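Local coordinates for protein putative mandelate racemase (Zymomonas mobilis, PDB 2OX4) that is a putative mandelate racemase of the enolase superfamily that binds magnesium and probably acts as a lyase, perhaps a dehydratase, at residues E190-G195 / A225-K230; T220-A225 / K253-K258. One frame throughout, in Å; residues are numbered along the deposited sequence.

Overall arrangement
Three consecutive helices of the barrel domain, 189-206, 222-232 and 250-258, are tied together by the two interactions, which illustrate how a barrel's outer layer is built from pairwise helix contacts. The centres of the two interactions lie about 12 Å apart on the same side of the chain's centre. Helix 222-232 belongs to both: its first turn faces helix 250-258 in interaction 2, while the residues that follow face helix 189-206 in interaction 1, with A225 common to the two segments. The order along the chain is therefore 190-195, 220-225, 225-230 and 253-258. Strands 211-215 and 237-241, which carry the magnesium ligands E215 and E241, alternate with these helices along the chain, and both interactions also border a second subunit.

Interaction 1: E190-G195 / A225-K230; sequences ETIKIG and AIQFAK
The edge of the F228 ring is turned to helix 189-206: I192 O lies near the ring plane, 3.9 Å from F228 CE1, and the carbonyl carbon of G195 is in that plane. G195 CA approaches obliquely, 3.6 Å from F228 CZ. Because G195 has no side chain, the ring lies against bare helix backbone. The other flat group, the Q227 amide, sets its nitrogen beside an aliphatic branch, Q227 NE2 standing 3.7 Å from I192 CG1, while Q227 OE1 accepts a hydrogen bond from L187 N. Q227 reaches I192 on a fully stretched chain, its CG trans to the main-chain nitrogen (chi1 -173°). The end of I192 also turns to the aromatic ring, I192 CD1 lying 4.0 Å from F228 CD1. An alanine in place of F228 would be likely to open a gap beside the G195 backbone and deprive I192 CD1 of its aromatic neighbour. No hydrogen bond joins the segments, whose axes pass 10.3 Å apart at a crossing angle of -52°. F228 also touches V169, L170 and Y240, and its side chain is about 9 Å from that of the magnesium ligand E215. This mixed packing of an aromatic edge, an isoleucine and an amide between successive helices, with strand 211-215 between them in sequence, belongs to the outer layer of the enolase-superfamily barrel.

Interaction 2: T220-A225 / K253-K258; sequences TDLVSA and KEAKKK
L222 and A255 are the residues whose backbones come nearest, their CA atoms 5.6 Å apart, where the first turn of helix 222-232 meets helix 250-258. That first turn is secured by a capping box. D221, at the N-cap, accepts from S224 N through OD1 in an almost straight bond (3.1 Å, 173°), and D221 N returns a bond to S224 OG at 3.0 Å. Both side chains are tied further into the loop before helix 189-206, D221 OD2 to G185 N and S224 OG to L183 O. L222, the first residue of the helix, supplies the apolar contact from its side. A chi1 of 175° swings its branch out to the partner helix: L222 CD1 lies 3.6 Å from E254 CB and equally close to A255 N, and L222 CG is 4.3 Å from A255 CB. The leucine thus rests on the helix backbone and the root of E254, whose chain bends at chi2 and leads its carboxylate away. There E254 OE2 forms a salt bridge with K257 NZ (2.9 Å), which comes from above the carboxylate plane, and OE1 forms one with R250 NH2. Beyond this contact a second subunit adds R282, packed on L222, and E311, whose OE1 accepts from L222 N. Strand 237-241 lies between the two helices along the chain, paired in parallel with strands 211-215 and 263-265 within the barrel.

Interaction 1: E190-G195 / A225-K230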
ATOM      1  N   GLU C 190     -32.937  20.562  -7.758  1.00 20.31           N
ATOM      2  CA  GLU C 190     -33.076  21.813  -8.525  1.00 25.39           C
ATOM      3  C   GLU C 190     -31.730  22.448  -8.883  1.00 22.41           C
ATOM      4  O   GLU C 190     -31.584  23.035  -9.956  1.00 19.60           O
ATOM      5  CB  GLU C 190     -33.972  22.822  -7.793  1.00 24.09           C
ATOM      6  CG  GLU C 190     -34.513  23.969  -8.671  1.00 34.02           C
ATOM      7  CD  GLU C 190     -35.391  23.493  -9.827  1.00 38.18           C
ATOM      8  OE1 GLU C 190     -36.087  22.467  -9.683  1.00 36.38           O
ATOM      9  OE2 GLU C 190     -35.394  24.154 -10.889  1.00 42.01           O
ATOM     10  N   THR C 191     -30.745  22.304  -7.996  1.00 20.34           N
ATOM     11  CA  THR C 191     -29.392  22.817  -8.246  1.00 17.68           C
ATOM     12  C   THR C 191     -28.715  22.055  -9.375  1.00 15.61           C
ATOM     13  O   THR C 191     -28.115  22.652 -10.275  1.00 18.36           O
ATOM     14  CB  THR C 191     -28.534  22.761  -6.980  1.00 17.35           C
ATOM     15  OG1 THR C 191     -29.162  23.553  -5.969  1.00 24.07           O
ATOM     16  CG2 THR C 191     -27.118  23.309  -7.244  1.00 19.26           C
ATOM     17  N   ILE C 192     -28.819  20.731  -9.322  1.00 14.12           N
ATOM     18  CA  ILE C 192     -28.380  19.885 -10.425  1.00 19.23           C
ATOM     19  C   ILE C 192     -29.044  20.313 -11.742  1.00 21.16           C
ATOM     20  O   ILE C 192     -28.372  20.457 -12.766  1.00 17.57           O
ATOM     21  CB  ILE C 192     -28.633  18.387 -10.117  1.00 18.71           C
ATOM     22  CG1 ILE C 192     -27.913  17.958  -8.823  1.00 14.10           C
ATOM     23  CG2 ILE C 192     -28.241  17.507 -11.297  1.00 20.90           C
ATOM     24  CD1 ILE C 192     -26.367  17.980  -8.908  1.00 19.27           C
ATOM     25  N   LYS C 193     -30.354  20.555 -11.696  1.00 18.89           N
ATOM     26  CA  LYS C 193     -31.106  20.968 -12.888  1.00 21.12           C
ATOM     27  C   LYS C 193     -30.597  22.291 -13.464  1.00 12.33           C
ATOM     28  O   LYS C 193     -30.436  22.404 -14.678  1.00 21.39           O
ATOM     29  CB  LYS C 193     -32.607  21.055 -12.581  1.00 23.77           C
ATOM     30  CG  LYS C 193     -33.477  21.384 -13.799  1.00 45.12           C
ATOM     31  CD  LYS C 193     -34.699  20.480 -13.894  1.00 61.95           C
ATOM     32  CE  LYS C 193     -35.951  21.178 -13.395  1.00 74.34           C
ATOM     33  NZ  LYS C 193     -36.127  21.000 -11.928  1.00 78.67           N
ATOM     34  N   ILE C 194     -30.353  23.272 -12.597  1.00 18.53           N
ATOM     35  CA  ILE C 194     -29.809  24.581 -13.006  1.00 17.08           C
ATOM     36  C   ILE C 194     -28.470  24.414 -13.748  1.00 27.45           C
ATOM     37  O   ILE C 194     -28.266  24.988 -14.825  1.00 18.10           O
ATOM     38  CB  ILE C 194     -29.654  25.535 -11.798  1.00 16.77           C
ATOM     39  CG1 ILE C 194     -31.022  26.069 -11.348  1.00 22.89           C
ATOM     40  CG2 ILE C 194     -28.767  26.719 -12.134  1.00 18.82           C
ATOM     41  CD1 ILE C 194     -31.008  26.719  -9.971  1.00 22.04           C
ATOM     42  N   GLY C 195     -27.575  23.601 -13.188  1.00 20.24           N
ATOM     43  CA  GLY C 195     -26.301  23.325 -13.837  1.00 13.04           C
ATOM     44  C   GLY C 195     -26.455  22.593 -15.160  1.00 14.37           C
ATOM     45  O   GLY C 195     -25.863  22.994 -16.157  1.00 17.39           O
ATOM     46  N   ALA C 225     -19.333  17.314  -6.268  1.00  9.95           N
ATOM     47  CA  ALA C 225     -18.645  17.205  -7.562  1.00 11.61           C
ATOM     48  C   ALA C 225     -18.996  15.926  -8.309  1.00  8.80           C
ATOM     49  O   ALA C 225     -19.259  15.954  -9.506  1.00 10.37           O
ATOM     50  CB  ALA C 225     -17.136  17.300  -7.383  1.00  9.90           C
ATOM     51  N   ILE C 226     -19.011  14.801  -7.596  1.00  7.50           N
ATOM     52  CA  ILE C 226     -19.329  13.506  -8.189  1.00  9.79           C
ATOM     53  C   ILE C 226     -20.780  13.510  -8.661  1.00  7.45           C
ATOM     54  O   ILE C 226     -21.083  13.057  -9.760  1.00 11.42           O
ATOM     55  CB  ILE C 226     -19.099  12.349  -7.178  1.00 10.95           C
ATOM     56  CG1 ILE C 226     -17.593  12.141  -6.911  1.00  9.44           C
ATOM     57  CG2 ILE C 226     -19.758  11.040  -7.640  1.00 10.72           C
ATOM     58  CD1 ILE C 226     -17.332  11.236  -5.693  1.00  8.54           C
ATOM     59  N   GLN C 227     -21.656  14.054  -7.828  1.00 10.60           N
ATOM     60  CA  GLN C 227     -23.089  14.092  -8.116  1.00  9.29           C
ATOM     61  C   GLN C 227     -23.365  14.892  -9.386  1.00 10.18           C
ATOM     62  O   GLN C 227     -24.148  14.454 -10.246  1.00 13.69           O
ATOM     63  CB  GLN C 227     -23.831  14.701  -6.930  1.00  8.89           C
ATOM     64  CG  GLN C 227     -25.350  14.634  -7.052  1.00 10.16           C
ATOM     65  CD  GLN C 227     -26.034  15.379  -5.939  1.00 11.40           C
ATOM     66  OE1 GLN C 227     -25.393  15.776  -4.958  1.00 13.41           O
ATOM     67  NE2 GLN C 227     -27.351  15.546  -6.056  1.00 10.49           N
ATOM     68  N   PHE C 228     -22.722  16.046  -9.505  1.00  8.93           N
ATOM     69  CA  PHE C 228     -22.871  16.875 -10.694  1.00 11.31           C
ATOM     70  C   PHE C 228     -22.228  16.271 -11.943  1.00 18.25           C
ATOM     71  O   PHE C 228     -22.811  16.350 -13.028  1.00 13.32           O
ATOM     72  CB  PHE C 228     -22.356  18.298 -10.461  1.00 10.79           C
ATOM     73  CG  PHE C 228     -22.757  19.255 -11.543  1.00 12.22           C
ATOM     74  CD1 PHE C 228     -24.093  19.346 -11.937  1.00 20.31           C
ATOM     75  CD2 PHE C 228     -21.807  20.048 -12.176  1.00 12.58           C
ATOM     76  CE1 PHE C 228     -24.475  20.227 -12.948  1.00 20.13           C
ATOM     77  CE2 PHE C 228     -22.176  20.940 -13.186  1.00 14.58           C
ATOM     78  CZ  PHE C 228     -23.514  21.024 -13.569  1.00 18.51           C
ATOM     79  N   ALA C 229     -21.046  15.662 -11.800  1.00 11.26           N
ATOM     80  CA  ALA C 229     -20.400  14.980 -12.944  1.00 11.42           C
ATOM     81  C   ALA C 229     -21.304  13.934 -13.601  1.00 12.54           C
ATOM     82  O   ALA C 229     -21.371  13.849 -14.832  1.00 16.75           O
ATOM     83  CB  ALA C 229     -19.072  14.328 -12.520  1.00 11.44           C
ATOM     84  N   LYS C 230     -21.993  13.147 -12.781  1.00 13.23           N
ATOM     85  CA  LYS C 230     -22.934  12.153 -13.286  0.50 17.14           C
ATOM     86  C   LYS C 230     -23.995  12.785 -14.180  1.00 14.40           C
ATOM     87  O   LYS C 230     -24.375  12.222 -15.208  1.00 16.81           O
ATOM     88  CB  LYS C 230     -23.599  11.408 -12.127  0.50 18.68           C
ATOM     89  CG  LYS C 230     -22.650  10.530 -11.326  0.50 34.19           C
ATOM     90  CD  LYS C 230     -23.394   9.743 -10.261  0.50 40.36           C
ATOM     91  CE  LYS C 230     -22.444   9.225  -9.193  0.50 42.36           C
ATOM     92  NZ  LYS C 230     -21.424   8.299  -9.757  0.50 24.74           N
TER

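Interaction 2: T220-A225 / K253-K258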
ATOM      1  N   THR C 220     -17.716  23.453  -4.736  1.00 10.38           N
ATOM      2  CA  THR C 220     -18.215  22.118  -4.443  1.00  9.69           C
ATOM      3  C   THR C 220     -17.197  21.382  -3.556  1.00 13.87           C
ATOM      4  O   THR C 220     -16.108  21.894  -3.287  1.00 10.44           O
ATOM      5  CB  THR C 220     -18.457  21.318  -5.748  1.00 11.69           C
ATOM      6  OG1 THR C 220     -17.322  21.452  -6.623  1.00 10.82           O
ATOM      7  CG2 THR C 220     -19.726  21.841  -6.469  1.00 12.00           C
ATOM      8  N   ASP C 221     -17.572  20.199  -3.086  1.00  9.59           N
ATOM      9  CA  ASP C 221     -16.606  19.259  -2.522  1.00 11.58           C
ATOM     10  C   ASP C 221     -16.699  17.944  -3.282  1.00 15.74           C
ATOM     11  O   ASP C 221     -17.414  17.878  -4.266  1.00 16.42           O
ATOM     12  CB  ASP C 221     -16.821  19.086  -1.014  1.00 10.53           C
ATOM     13  CG  ASP C 221     -18.199  18.509  -0.644  1.00 13.45           C
ATOM     14  OD1 ASP C 221     -18.876  17.866  -1.484  1.00 15.10           O
ATOM     15  OD2 ASP C 221     -18.600  18.684   0.533  1.00 14.55           O
ATOM     16  N   LEU C 222     -15.985  16.921  -2.822  1.00 14.01           N
ATOM     17  CA  LEU C 222     -15.989  15.624  -3.487  1.00 17.07           C
ATOM     18  C   LEU C 222     -17.411  15.162  -3.791  1.00 11.12           C
ATOM     19  O   LEU C 222     -17.727  14.795  -4.923  1.00 12.51           O
ATOM     20  CB  LEU C 222     -15.270  14.581  -2.631  1.00 17.92           C
ATOM     21  CG  LEU C 222     -15.300  13.141  -3.147  1.00 26.37           C
ATOM     22  CD1 LEU C 222     -14.089  12.365  -2.653  1.00 27.49           C
ATOM     23  CD2 LEU C 222     -16.590  12.449  -2.732  1.00 31.65           C
ATOM     24  N   VAL C 223     -18.264  15.182  -2.772  1.00 10.02           N
ATOM     25  CA  VAL C 223     -19.592  14.564  -2.862  1.00 10.30           C
ATOM     26  C   VAL C 223     -20.463  15.286  -3.906  1.00  8.89           C
ATOM     27  O   VAL C 223     -21.056  14.654  -4.801  1.00 10.67           O
ATOM     28  CB  VAL C 223     -20.280  14.554  -1.474  1.00 15.54           C
ATOM     29  CG1 VAL C 223     -21.676  13.974  -1.584  1.00 11.89           C
ATOM     30  CG2 VAL C 223     -19.422  13.740  -0.462  1.00 10.17           C
ATOM     31  N   SER C 224     -20.523  16.604  -3.809  1.00 10.25           N
ATOM     32  CA  SER C 224     -21.298  17.355  -4.796  1.00 11.92           C
ATOM     33  C   SER C 224     -20.668  17.321  -6.188  1.00 12.18           C
ATOM     34  O   SER C 224     -21.382  17.290  -7.168  1.00 11.43           O
ATOM     35  CB  SER C 224     -21.542  18.788  -4.339  1.00  9.28           C
ATOM     36  OG  SER C 224     -20.349  19.440  -3.955  1.00 12.01           O
ATOM     37  N   ALA C 225     -19.333  17.314  -6.268  1.00  9.95           N
ATOM     38  CA  ALA C 225     -18.645  17.205  -7.562  1.00 11.61           C
ATOM     39  C   ALA C 225     -18.996  15.926  -8.309  1.00  8.80           C
ATOM     40  O   ALA C 225     -19.259  15.954  -9.506  1.00 10.37           O
ATOM     41  CB  ALA C 225     -17.136  17.300  -7.383  1.00  9.90           C
ATOM     42  N   LYS C 253      -8.035  12.064  -5.726  1.00  6.67           N
ATOM     43  CA  LYS C 253      -7.950  10.654  -6.120  1.00  8.86           C
ATOM     44  C   LYS C 253      -9.274   9.908  -5.860  1.00  9.99           C
ATOM     45  O   LYS C 253      -9.757   9.143  -6.717  1.00  9.16           O
ATOM     46  CB  LYS C 253      -6.777   9.961  -5.408  1.00 12.50           C
ATOM     47  CG  LYS C 253      -6.509   8.545  -5.897  1.00 12.33           C
ATOM     48  CD  LYS C 253      -5.492   7.837  -5.036  1.00 20.82           C
ATOM     49  CE  LYS C 253      -5.313   6.406  -5.524  1.00 23.13           C
ATOM     50  NZ  LYS C 253      -4.534   5.586  -4.564  1.00 35.46           N
ATOM     51  N   GLU C 254      -9.866  10.136  -4.686  1.00  9.73           N
ATOM     52  CA  GLU C 254     -11.172   9.545  -4.354  1.00  8.54           C
ATOM     53  C   GLU C 254     -12.271  10.012  -5.310  1.00 11.00           C
ATOM     54  O   GLU C 254     -13.081   9.198  -5.771  1.00 14.21           O
ATOM     55  CB  GLU C 254     -11.560   9.850  -2.909  1.00 10.77           C
ATOM     56  CG  GLU C 254     -10.518   9.426  -1.886  1.00 11.28           C
ATOM     57  CD  GLU C 254     -10.332   7.914  -1.759  1.00 27.22           C
ATOM     58  OE1 GLU C 254      -9.330   7.510  -1.130  1.00 26.21           O
ATOM     59  OE2 GLU C 254     -11.170   7.131  -2.264  1.00 17.45           O
ATOM     60  N   ALA C 255     -12.285  11.311  -5.622  1.00 10.21           N
ATOM     61  CA  ALA C 255     -13.222  11.866  -6.608  1.00 12.54           C
ATOM     62  C   ALA C 255     -13.077  11.171  -7.962  1.00 12.75           C
ATOM     63  O   ALA C 255     -14.079  10.779  -8.584  1.00 13.71           O
ATOM     64  CB  ALA C 255     -13.017  13.383  -6.759  1.00 11.16           C
ATOM     65  N   LYS C 256     -11.835  11.008  -8.411  1.00 10.17           N
ATOM     66  CA  LYS C 256     -11.566  10.420  -9.735  1.00 10.88           C
ATOM     67  C   LYS C 256     -12.060   8.981  -9.865  1.00 14.00           C
ATOM     68  O   LYS C 256     -12.409   8.544 -10.960  1.00 11.05           O
ATOM     69  CB  LYS C 256     -10.086  10.500 -10.099  1.00 10.92           C
ATOM     70  CG  LYS C 256      -9.766   9.956 -11.493  1.00 16.56           C
ATOM     71  CD  LYS C 256      -8.326  10.237 -11.918  1.00 14.57           C
ATOM     72  CE  LYS C 256      -8.236  11.508 -12.757  1.00 12.43           C
ATOM     73  NZ  LYS C 256      -8.823  11.278 -14.117  1.00 11.42           N
ATOM     74  N   LYS C 257     -12.112   8.247  -8.750  1.00  9.51           N
ATOM     75  CA  LYS C 257     -12.733   6.919  -8.758  1.00 10.46           C
ATOM     76  C   LYS C 257     -14.173   6.905  -9.302  1.00 11.86           C
ATOM     77  O   LYS C 257     -14.595   5.922  -9.900  1.00 12.87           O
ATOM     78  CB  LYS C 257     -12.697   6.261  -7.375  1.00 11.51           C
ATOM     79  CG  LYS C 257     -11.291   5.974  -6.845  1.00 14.83           C
ATOM     80  CD  LYS C 257     -11.347   5.437  -5.417  1.00  9.76           C
ATOM     81  CE  LYS C 257      -9.928   5.117  -4.909  1.00 13.62           C
ATOM     82  NZ  LYS C 257      -9.953   4.750  -3.472  1.00 14.00           N
ATOM     83  N   LYS C 258     -14.904   8.000  -9.101  0.50  9.04           N
ATOM     84  CA  LYS C 258     -16.324   8.037  -9.449  0.50 12.33           C
ATOM     85  C   LYS C 258     -16.655   9.032 -10.562  0.50 13.02           C
ATOM     86  O   LYS C 258     -17.828   9.216 -10.890  0.50  9.20           O
ATOM     87  CB  LYS C 258     -17.181   8.331  -8.207  0.50  9.08           C
ATOM     88  CG  LYS C 258     -16.975   7.365  -7.039  0.50 16.10           C
ATOM     89  CD  LYS C 258     -17.541   5.989  -7.332  0.50 16.59           C
ATOM     90  CE  LYS C 258     -17.785   5.218  -6.031  0.50 23.94           C
ATOM     91  NZ  LYS C 258     -18.623   4.013  -6.256  0.50  8.78           N
TER